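Local coordinates for protein cysteine protease S273R (PDB 6LJ9) that probably cleaves viral polyprotein precursors into core-shell proteins as a SUMO-protease-like cysteine endopeptidase, and also cuts host proteins to blunt the innate immune response, at residues B[45-48]-B[49-52]; B[32-35]-B[36-40]; B[87-90]-B[91-94]; B[258-261]-B[262-266]. All blocks are in the same frame, centred on the assembly; numbering follows the deposited sequence.

Contact 1: residues B[45-48]-B[49-52]; sequences CDSE and SCVI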
loop_
_atom_site.group_PDB
_atom_site.type_symbol
_atom_site.label_atom_id
_atom_site.label_comp_id
_atom_site.label_asym_id
_atom_site.label_seq_id
_atom_site.Cartn_x
_atom_site.Cartn_y
_atom_site.Cartn_z
ATOM N N CYS B 45 -18.766 -3.238 -32.278
ATOM C CA CYS B 45 -17.985 -3.110 -31.058
ATOM C C CYS B 45 -16.674 -2.390 -31.347
ATOM O O CYS B 45 -16.116 -2.498 -32.442
ATOM C CB CYS B 45 -17.696 -4.488 -30.439
ATOM S SG CYS B 45 -19.172 -5.489 -30.121
ATOM N N ASP B 46 -16.195 -1.643 -30.352
ATOM C CA ASP B 46 -14.867 -1.039 -30.395
ATOM C C ASP B 46 -14.164 -1.225 -29.056
ATOM O O ASP B 46 -13.458 -0.333 -28.575
ATOM C CB ASP B 46 -14.933 0.440 -30.780
ATOM C CG ASP B 46 -15.666 1.285 -29.757
ATOM O OD1 ASP B 46 -16.344 0.710 -28.883
ATOM O OD2 ASP B 46 -15.555 2.529 -29.823
ATOM N N SER B 47 -14.360 -2.385 -28.435
ATOM C CA SER B 47 -13.738 -2.707 -27.159
ATOM C C SER B 47 -13.937 -4.191 -26.896
ATOM O O SER B 47 -14.874 -4.810 -27.408
ATOM C CB SER B 47 -14.324 -1.877 -26.010
ATOM O OG SER B 47 -15.682 -2.207 -25.782
ATOM N N GLU B 48 -13.038 -4.754 -26.085
ATOM C CA GLU B 48 -13.145 -6.167 -25.736
ATOM C C GLU B 48 -14.369 -6.444 -24.876
ATOM O O GLU B 48 -14.974 -7.516 -24.988
ATOM C CB GLU B 48 -11.875 -6.626 -25.023
ATOM C CG GLU B 48 -10.621 -6.542 -25.877
ATOM C CD GLU B 48 -9.376 -6.961 -25.123
ATOM O OE1 GLU B 48 -9.360 -6.835 -23.880
ATOM O OE2 GLU B 48 -8.415 -7.421 -25.773
ATOM N N SER B 49 -14.749 -5.495 -24.016
ATOM C CA SER B 49 -15.937 -5.677 -23.191
ATOM C C SER B 49 -17.207 -5.707 -24.032
ATOM O O SER B 49 -18.150 -6.433 -23.702
ATOM C CB SER B 49 -16.023 -4.575 -22.134
ATOM O OG SER B 49 -16.090 -3.293 -22.735
ATOM N N CYS B 50 -17.250 -4.928 -25.116
ATOM C CA CYS B 50 -18.396 -4.988 -26.016
ATOM C C CYS B 50 -18.441 -6.306 -26.777
ATOM O O CYS B 50 -19.529 -6.785 -27.123
ATOM C CB CYS B 50 -18.359 -3.816 -26.996
ATOM S SG CYS B 50 -18.447 -2.187 -26.228
ATOM N N VAL B 51 -17.279 -6.905 -27.044
ATOM C CA VAL B 51 -17.241 -8.167 -27.777
ATOM C C VAL B 51 -17.814 -9.295 -26.929
ATOM O O VAL B 51 -18.717 -10.022 -27.360
ATOM C CB VAL B 51 -15.806 -8.482 -28.233
ATOM C CG1 VAL B 51 -15.738 -9.878 -28.833
ATOM C CG2 VAL B 51 -15.329 -7.447 -29.236
ATOM N N ILE B 52 -17.300 -9.457 -25.704
ATOM C CA ILE B 52 -17.731 -10.559 -24.845
ATOM C C ILE B 52 -19.109 -10.340 -24.243
ATOM O O ILE B 52 -19.581 -11.192 -23.480
ATOM C CB ILE B 52 -16.706 -10.817 -23.720
ATOM C CG1 ILE B 52 -16.585 -9.600 -22.800
ATOM C CG2 ILE B 52 -15.350 -11.180 -24.312
ATOM C CD1 ILE B 52 -15.590 -9.795 -21.668
#
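The N-terminal turn of the short helix 48-51 begins at an N-cap serine, Ser-47, whose side chain turns back toward the backbone of Cys-50. As modelled, Ser-47 OG accepts from Cys-50 N at 3.2 Å, though the place of this hydroxyl is unsure because the model sets it too near the Cys-50 sulfur. The carbonyl of the same residue is also used: Val-51 N donates to Ser-47 O at 3.2 Å. One residue on, Ile-52 N donates to Glu-48 O at 3.1 Å in a nearly straight bond, 170° at the hydrogen, and the Ile-52 side chain leans on that oxygen through CG1.

Ahead of the cap, Cys-45 folds its side chain against the helix. Its CB lies 3.6 Å from Cys-50 CB and 4.0 Å from Val-51 CG2, while Cys-45 SG, anti to its own carbonyl carbon (chi1 -55°), rests 3.3 Å from Cys-50 O. The two cysteine sulfurs lie well apart and form no disulfide. Val-51 CG2 fills the angle between Cys-45 CB and the Ser-47 carbonyl.

The polar ends of Glu-48 and Ser-49 are tied to other parts of the chain. Glu-48 reaches Ser-23 OG and Cys-24 N with its carboxylate, and Ser-49 OG bonds to Glu-13 and to the Ile-272 carbonyl near the C-terminus. On the apolar side Val-51 packs on Lys-40 in the loop after helix 34-37, and Ile-52 sits on Leu-68 and Leu-72 of helix 68-75.

Contact 2: residues B[32-35]-B[36-40]; sequences ELTS and FLQKK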
loop_
_atom_site.group_PDB
_atom_site.type_symbol
_atom_site.label_atom_id
_atom_site.label_comp_id
_atom_site.label_asym_id
_atom_site.label_seq_id
_atom_site.Cartn_x
_atom_site.Cartn_y
_atom_site.Cartn_z
ATOM N N GLU B 32 -9.539 -18.434 -27.646
ATOM C CA GLU B 32 -10.826 -19.004 -28.027
ATOM C C GLU B 32 -11.716 -18.018 -28.775
ATOM O O GLU B 32 -12.615 -18.450 -29.504
ATOM C CB GLU B 32 -11.552 -19.516 -26.782
ATOM C CG GLU B 32 -10.749 -20.507 -25.954
ATOM C CD GLU B 32 -10.859 -21.927 -26.470
ATOM O OE1 GLU B 32 -11.539 -22.746 -25.815
ATOM O OE2 GLU B 32 -10.277 -22.223 -27.534
ATOM N N LEU B 33 -11.492 -16.712 -28.616
ATOM C CA LEU B 33 -12.335 -15.697 -29.242
ATOM C C LEU B 33 -11.562 -14.824 -30.224
ATOM O O LEU B 33 -11.983 -13.697 -30.504
ATOM C CB LEU B 33 -13.001 -14.824 -28.176
ATOM C CG LEU B 33 -13.834 -15.560 -27.127
ATOM C CD1 LEU B 33 -14.429 -14.584 -26.124
ATOM C CD2 LEU B 33 -14.925 -16.378 -27.797
ATOM N N THR B 34 -10.445 -15.321 -30.758
ATOM C CA THR B 34 -9.654 -14.528 -31.695
ATOM C C THR B 34 -10.421 -14.244 -32.981
ATOM O O THR B 34 -10.145 -13.247 -33.660
ATOM C CB THR B 34 -8.343 -15.243 -32.011
ATOM O OG1 THR B 34 -7.620 -14.510 -33.009
ATOM C CG2 THR B 34 -8.620 -16.647 -32.521
ATOM N N SER B 35 -11.380 -15.103 -33.336
ATOM C CA SER B 35 -12.182 -14.866 -34.531
ATOM C C SER B 35 -13.100 -13.664 -34.349
ATOM O O SER B 35 -13.213 -12.821 -35.246
ATOM C CB SER B 35 -12.996 -16.114 -34.873
ATOM O OG SER B 35 -13.916 -15.849 -35.917
ATOM N N PHE B 36 -13.765 -13.568 -33.194
ATOM C CA PHE B 36 -14.686 -12.462 -32.962
ATOM C C PHE B 36 -13.947 -11.161 -32.675
ATOM O O PHE B 36 -14.423 -10.083 -33.050
ATOM C CB PHE B 36 -15.629 -12.793 -31.805
ATOM C CG PHE B 36 -16.634 -13.864 -32.123
ATOM C CD1 PHE B 36 -17.780 -13.562 -32.839
ATOM C CD2 PHE B 36 -16.440 -15.166 -31.694
ATOM C CE1 PHE B 36 -18.710 -14.541 -33.129
ATOM C CE2 PHE B 36 -17.367 -16.149 -31.980
ATOM C CZ PHE B 36 -18.504 -15.837 -32.700
ATOM N N LEU B 37 -12.788 -11.240 -32.018
ATOM C CA LEU B 37 -12.085 -10.027 -31.608
ATOM C C LEU B 37 -11.535 -9.250 -32.799
ATOM O O LEU B 37 -11.496 -8.015 -32.761
ATOM C CB LEU B 37 -10.956 -10.378 -30.640
ATOM C CG LEU B 37 -11.375 -10.777 -29.223
ATOM C CD1 LEU B 37 -10.192 -11.351 -28.464
ATOM C CD2 LEU B 37 -11.960 -9.583 -28.484
ATOM N N GLN B 38 -11.110 -9.943 -33.855
ATOM C CA GLN B 38 -10.504 -9.268 -34.997
ATOM C C GLN B 38 -11.527 -8.737 -35.992
ATOM O O GLN B 38 -11.142 -8.029 -36.930
ATOM C CB GLN B 38 -9.528 -10.212 -35.703
ATOM C CG GLN B 38 -8.432 -10.743 -34.788
ATOM C CD GLN B 38 -7.225 -11.249 -35.550
ATOM O OE1 GLN B 38 -6.731 -10.586 -36.462
ATOM N NE2 GLN B 38 -6.742 -12.429 -35.180
ATOM N N LYS B 39 -12.807 -9.051 -35.815
ATOM C CA LYS B 39 -13.892 -8.485 -36.608
ATOM C C LYS B 39 -14.890 -7.769 -35.703
ATOM O O LYS B 39 -16.100 -7.783 -35.938
ATOM C CB LYS B 39 -14.582 -9.563 -37.441
ATOM C CG LYS B 39 -15.181 -10.698 -36.626
ATOM C CD LYS B 39 -15.637 -11.841 -37.517
ATOM C CE LYS B 39 -16.197 -12.987 -36.691
ATOM N NZ LYS B 39 -16.327 -14.230 -37.497
ATOM N N LYS B 40 -14.374 -7.121 -34.653
ATOM C CA LYS B 40 -15.235 -6.507 -33.646
ATOM C C LYS B 40 -16.042 -5.343 -34.208
ATOM O O LYS B 40 -17.141 -5.064 -33.716
ATOM C CB LYS B 40 -14.393 -6.046 -32.455
ATOM C CG LYS B 40 -13.322 -5.023 -32.800
ATOM C CD LYS B 40 -12.357 -4.833 -31.641
ATOM C CE LYS B 40 -11.444 -3.644 -31.878
ATOM N NZ LYS B 40 -10.753 -3.737 -33.190
#
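Gln-38 lies alongside Thr-34 with both side chains pointing the same way, its CG against the Thr-34 carbonyl oxygen at 3.2 Å. Its amide then reaches the threonine hydroxyl: Gln-38 NE2 donates to Thr-34 OG1 at 3.1 Å, nearly straight at 161°, with the oxygen in the amide plane. Thr-34 carries OG1 trans to its own N (chi1 176°), which sets the hydroxyl beside this amide. One residue along, the extended Lys-39 chain runs over the Ser-35 carbonyl, CG coming within 3.2 Å of Ser-35 O, and its ammonium makes a weak bond to Ser-35 OG.

These bonds run along and just past the short helix 34-37, with Leu-33 at the N-cap position. Leu-37 N donates to Leu-33 O at 3.0 Å, and the Gln-38 N to Thr-34 O bond that follows is weak. The inner flank is apolar. Leu-33 CB lies 4.5 Å from Leu-37 CD1, and Leu-33 CD2 approaches the Phe-36 ring obliquely, 4.4 Å from Phe-36 CD2. That ring meets Tyr-60 of helix 55-64 edge-to-face, while Leu-33 packs on Val-57 and Leu-37 on Val-51 of helix 48-51.

Contact 3: residues B[87-90]-B[91-94]; sequences LLTN and FNID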
loop_
_atom_site.group_PDB
_atom_site.type_symbol
_atom_site.label_atom_id
_atom_site.label_comp_id
_atom_site.label_asym_id
_atom_site.label_seq_id
_atom_site.Cartn_x
_atom_site.Cartn_y
_atom_site.Cartn_z
ATOM N N LEU B 87 -26.652 9.599 -14.159
ATOM C CA LEU B 87 -26.338 9.584 -12.739
ATOM C C LEU B 87 -25.864 8.204 -12.301
ATOM O O LEU B 87 -26.325 7.171 -12.796
ATOM C CB LEU B 87 -27.556 9.991 -11.911
ATOM C CG LEU B 87 -28.210 11.334 -12.240
ATOM C CD1 LEU B 87 -29.155 11.754 -11.125
ATOM C CD2 LEU B 87 -27.161 12.402 -12.486
ATOM N N LEU B 88 -24.937 8.202 -11.349
ATOM C CA LEU B 88 -24.413 6.967 -10.788
ATOM C C LEU B 88 -25.421 6.340 -9.835
ATOM O O LEU B 88 -26.107 7.038 -9.082
ATOM C CB LEU B 88 -23.097 7.238 -10.054
ATOM C CG LEU B 88 -21.804 6.922 -10.804
ATOM C CD1 LEU B 88 -21.819 7.518 -12.203
ATOM C CD2 LEU B 88 -20.601 7.425 -10.023
ATOM N N THR B 89 -25.509 5.017 -9.875
ATOM C CA THR B 89 -26.347 4.261 -8.958
ATOM C C THR B 89 -25.493 3.677 -7.836
ATOM O O THR B 89 -24.262 3.749 -7.852
ATOM C CB THR B 89 -27.097 3.147 -9.699
ATOM O OG1 THR B 89 -26.156 2.198 -10.217
ATOM C CG2 THR B 89 -27.906 3.726 -10.851
ATOM N N ASN B 90 -26.172 3.098 -6.844
ATOM C CA ASN B 90 -25.459 2.438 -5.755
ATOM C C ASN B 90 -24.669 1.235 -6.251
ATOM O O ASN B 90 -23.659 0.863 -5.645
ATOM C CB ASN B 90 -26.441 2.016 -4.661
ATOM C CG ASN B 90 -27.771 1.546 -5.219
ATOM O OD1 ASN B 90 -27.927 1.382 -6.430
ATOM N ND2 ASN B 90 -28.739 1.328 -4.336
ATOM N N PHE B 91 -25.109 0.617 -7.349
ATOM C CA PHE B 91 -24.376 -0.521 -7.894
ATOM C C PHE B 91 -23.095 -0.073 -8.584
ATOM O O PHE B 91 -22.060 -0.742 -8.475
ATOM C CB PHE B 91 -25.262 -1.304 -8.862
ATOM C CG PHE B 91 -26.536 -1.807 -8.248
ATOM C CD1 PHE B 91 -26.519 -2.870 -7.359
ATOM C CD2 PHE B 91 -27.751 -1.224 -8.564
ATOM C CE1 PHE B 91 -27.690 -3.337 -6.793
ATOM C CE2 PHE B 91 -28.926 -1.686 -8.002
ATOM C CZ PHE B 91 -28.896 -2.744 -7.115
ATOM N N ASN B 92 -23.143 1.053 -9.301
ATOM C CA ASN B 92 -21.942 1.564 -9.954
ATOM C C ASN B 92 -20.873 1.922 -8.932
ATOM O O ASN B 92 -19.676 1.714 -9.170
ATOM C CB ASN B 92 -22.284 2.785 -10.810
ATOM C CG ASN B 92 -23.442 2.532 -11.753
ATOM O OD1 ASN B 92 -24.460 3.224 -11.699
ATOM N ND2 ASN B 92 -23.294 1.541 -12.622
ATOM N N ILE B 93 -21.285 2.454 -7.782
ATOM C CA ILE B 93 -20.331 2.884 -6.767
ATOM C C ILE B 93 -19.822 1.697 -5.959
ATOM O O ILE B 93 -18.631 1.612 -5.646
ATOM C CB ILE B 93 -20.975 3.955 -5.870
ATOM C CG1 ILE B 93 -21.353 5.181 -6.703
ATOM C CG2 ILE B 93 -20.041 4.333 -4.733
ATOM C CD1 ILE B 93 -22.172 6.204 -5.954
ATOM N N ASP B 94 -20.712 0.764 -5.611
ATOM C CA ASP B 94 -20.303 -0.391 -4.819
ATOM C C ASP B 94 -19.305 -1.252 -5.582
ATOM O O ASP B 94 -18.272 -1.659 -5.038
ATOM C CB ASP B 94 -21.528 -1.216 -4.424
ATOM C CG ASP B 94 -21.215 -2.254 -3.364
ATOM O OD1 ASP B 94 -20.727 -1.871 -2.281
ATOM O OD2 ASP B 94 -21.466 -3.453 -3.612
#
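Asn-92 OD1 takes a sound bond from the backbone of Thr-89: Thr-89 N donates to it at 2.8 Å, lying in the carbonyl plane on a lone pair with 161° at the hydrogen. The Thr-89 hydroxyl also donates to this oxygen, but at 2.5 Å from Thr-89 OG1 to Asn-92 OD1 the bond is shorter than usual and its exact length is doubtful. In return Asn-92 N gives a weak, longer bond to Thr-89 OG1 at 3.4 Å. This exchange of side chain for backbone is a capping box, with Thr-89 as N-cap of helix 90-103. The asparagine CG stands trans to its carbonyl carbon (chi1 -51°), so that OD1 swings back over the start of the helix. The other end of this amide is held too, since Asn-92 ND2 donates to the Pro-79 carbonyl, and the two ends together should fix its rotation.

Backbone bonds then carry the turn forward: Ile-93 N reaches Thr-89 O at 3.2 Å, and Asp-94 N reaches Asn-90 O at 2.9 Å. Asn-90 runs alongside Phe-91 with CG over one ring face, the amide tilted 60° to the ring. Thr-89 OG1 approaches the edge of that ring. Inward, the Leu-88 and Ile-93 side chains cross at about a right angle, Leu-88 CD2 4.1 Å from Ile-93 CG1.

Leu-88 and Ile-93 both pack on Leu-237 of helix 232-244, which begins with the inferred nucleophile Cys-232. The Leu-88 carbonyl accepts from Trp-169 NE1 on strand 169-175, while Leu-88 and Asn-92 touch Phe-270 of strand 270-271.

Contact 4: residues B[258-261]-B[262-266]; sequences TDEE and MYKFR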
loop_
_atom_site.group_PDB
_atom_site.type_symbol
_atom_site.label_atom_id
_atom_site.label_comp_id
_atom_site.label_asym_id
_atom_site.label_seq_id
_atom_site.Cartn_x
_atom_site.Cartn_y
_atom_site.Cartn_z
ATOM N N THR B 258 -13.146 21.067 -11.823
ATOM C CA THR B 258 -14.221 21.348 -12.762
ATOM C C THR B 258 -15.042 20.097 -13.065
ATOM O O THR B 258 -14.595 18.960 -12.881
ATOM C CB THR B 258 -13.658 21.919 -14.063
ATOM O OG1 THR B 258 -12.912 20.905 -14.748
ATOM C CG2 THR B 258 -12.738 23.096 -13.774
ATOM N N ASP B 259 -16.271 20.328 -13.539
ATOM C CA ASP B 259 -17.114 19.228 -13.995
ATOM C C ASP B 259 -16.541 18.572 -15.245
ATOM O O ASP B 259 -16.763 17.377 -15.475
ATOM C CB ASP B 259 -18.536 19.724 -14.265
ATOM C CG ASP B 259 -19.188 20.335 -13.038
ATOM O OD1 ASP B 259 -18.897 21.510 -12.726
ATOM O OD2 ASP B 259 -19.999 19.642 -12.387
ATOM N N GLU B 260 -15.811 19.334 -16.062
ATOM C CA GLU B 260 -15.165 18.760 -17.238
ATOM C C GLU B 260 -14.145 17.700 -16.845
ATOM O O GLU B 260 -14.087 16.626 -17.455
ATOM C CB GLU B 260 -14.502 19.862 -18.059
ATOM C CG GLU B 260 -13.738 19.366 -19.271
ATOM C CD GLU B 260 -12.908 20.457 -19.916
ATOM O OE1 GLU B 260 -12.695 21.503 -19.267
ATOM O OE2 GLU B 260 -12.468 20.271 -21.071
ATOM N N GLU B 261 -13.328 17.989 -15.831
ATOM C CA GLU B 261 -12.365 17.004 -15.351
ATOM C C GLU B 261 -13.056 15.775 -14.775
ATOM O O GLU B 261 -12.538 14.659 -14.894
ATOM C CB GLU B 261 -11.450 17.636 -14.303
ATOM C CG GLU B 261 -9.996 17.755 -14.725
ATOM C CD GLU B 261 -9.182 18.583 -13.752
ATOM O OE1 GLU B 261 -9.635 19.690 -13.392
ATOM O OE2 GLU B 261 -8.094 18.124 -13.341
HETATM N N MSE B 262 -14.219 15.952 -14.157
HETATM C CA MSE B 262 -14.940 14.832 -13.565
HETATM C C MSE B 262 -15.680 14.020 -14.618
HETATM O O MSE B 262 -15.872 12.815 -14.460
HETATM C CB MSE B 262 -15.916 15.328 -12.501
HETATM C CG MSE B 262 -15.247 16.032 -11.334
HETATM SE SE MSE B 262 -14.108 14.853 -10.277
HETATM C CE MSE B 262 -12.400 15.127 -11.184
ATOM N N TYR B 263 -16.102 14.686 -15.697
ATOM C CA TYR B 263 -16.705 13.955 -16.806
ATOM C C TYR B 263 -15.676 13.073 -17.498
ATOM O O TYR B 263 -15.991 11.957 -17.925
ATOM C CB TYR B 263 -17.340 14.925 -17.800
ATOM C CG TYR B 263 -18.041 14.233 -18.948
ATOM C CD1 TYR B 263 -19.304 13.678 -18.781
ATOM C CD2 TYR B 263 -17.443 14.134 -20.198
ATOM C CE1 TYR B 263 -19.950 13.044 -19.825
ATOM C CE2 TYR B 263 -18.082 13.501 -21.248
ATOM C CZ TYR B 263 -19.335 12.958 -21.056
ATOM O OH TYR B 263 -19.977 12.328 -22.097
ATOM N N LYS B 264 -14.437 13.558 -17.616
ATOM C CA LYS B 264 -13.366 12.722 -18.145
ATOM C C LYS B 264 -13.004 11.605 -17.175
ATOM O O LYS B 264 -12.507 10.556 -17.599
ATOM C CB LYS B 264 -12.136 13.574 -18.457
ATOM C CG LYS B 264 -12.327 14.557 -19.601
ATOM C CD LYS B 264 -11.073 15.386 -19.826
ATOM C CE LYS B 264 -11.245 16.345 -20.992
ATOM N NZ LYS B 264 -10.049 17.213 -21.179
ATOM N N PHE B 265 -13.245 11.811 -15.878
ATOM C CA PHE B 265 -12.979 10.770 -14.894
ATOM C C PHE B 265 -13.923 9.584 -15.044
ATOM O O PHE B 265 -13.614 8.496 -14.546
ATOM C CB PHE B 265 -13.072 11.349 -13.480
ATOM C CG PHE B 265 -12.691 10.379 -12.399
ATOM C CD1 PHE B 265 -11.418 9.834 -12.359
ATOM C CD2 PHE B 265 -13.600 10.019 -11.418
ATOM C CE1 PHE B 265 -11.062 8.942 -11.366
ATOM C CE2 PHE B 265 -13.248 9.128 -10.422
ATOM C CZ PHE B 265 -11.977 8.589 -10.397
ATOM N N ARG B 266 -15.062 9.769 -15.718
ATOM C CA ARG B 266 -15.946 8.645 -16.002
ATOM C C ARG B 266 -15.249 7.587 -16.848
ATOM O O ARG B 266 -15.517 6.391 -16.689
ATOM C CB ARG B 266 -17.212 9.134 -16.707
ATOM C CG ARG B 266 -18.131 9.984 -15.846
ATOM C CD ARG B 266 -19.290 10.529 -16.667
ATOM N NE ARG B 266 -20.267 11.242 -15.848
ATOM C CZ ARG B 266 -21.387 10.700 -15.380
ATOM N NH1 ARG B 266 -21.676 9.435 -15.651
ATOM N NH2 ARG B 266 -22.219 11.423 -14.644
#
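Met-262, a selenomethionine here, folds into the packed side of its helix, whereas Glu-260 and Lys-264 lie along the solvent side and barely meet. On the packed side Met-262 CG sits 3.4 Å from Thr-258 O; bends at chi2 and chi3 then curl the chain back until Met-262 CE lies 3.7 Å from Glu-261 C. The same side chain packs on Tyr-235 and Phe-238 of helix 232-244. The Phe-265 ring leads away from residues 258-261, meets Phe-238, also touched by Met-262, edge-to-face, and touches Leu-4 of helix 3-6.

These residues form the first turns of helix 259-269, in the Ulp1-type catalytic domain. Thr-258 is the N-cap: Glu-261 N donates to Thr-258 OG1 at 3.1 Å, close to straight at 163°. The regular backbone bonds follow from Met-262 N to Thr-258 O onward, among them Tyr-263 N to Asp-259 O at 2.8 Å.

Outside, the extended chains of Glu-260 and Lys-264 run side by side in the same direction, yet their charged ends make just a long salt bridge, Glu-260 OE2 to Lys-264 NZ at 3.9 Å. The other acids are held more firmly beyond the turn. Asp-259 accepts from Ser-228 OG and Arg-227 N, next to Gln-226, which is predicted to bind substrate, and Glu-261 OE2 takes a bond from Ser-2 N at the start of the modelled chain. Arg-266 pairs with Glu-231, immediately before the probable nucleophile Cys-232.

Overall arrangement
Along the chain the order is contact 2, contact 1, contact 3, contact 4, and the four fall into two pairs. Contacts 1 and 2 lie on successive short helices, 34-37 and 48-51, with centres 10 Å apart; Cys-45 N probably bonds to Lys-40 O, and Ile-52 packs on Leu-33. Contacts 3 and 4 open helices 90-103 and 259-269, distant in sequence but 16 Å apart between centres, touching where Leu-88 meets Arg-266. Both border helix 232-244, which carries the inferred nucleophile. Centre to centre, contacts 3 and 4 are about 22 and 24 Å from contact 1, and 31 and 33 Å from contact 2; the first pair lies away from the annotated catalytic residues.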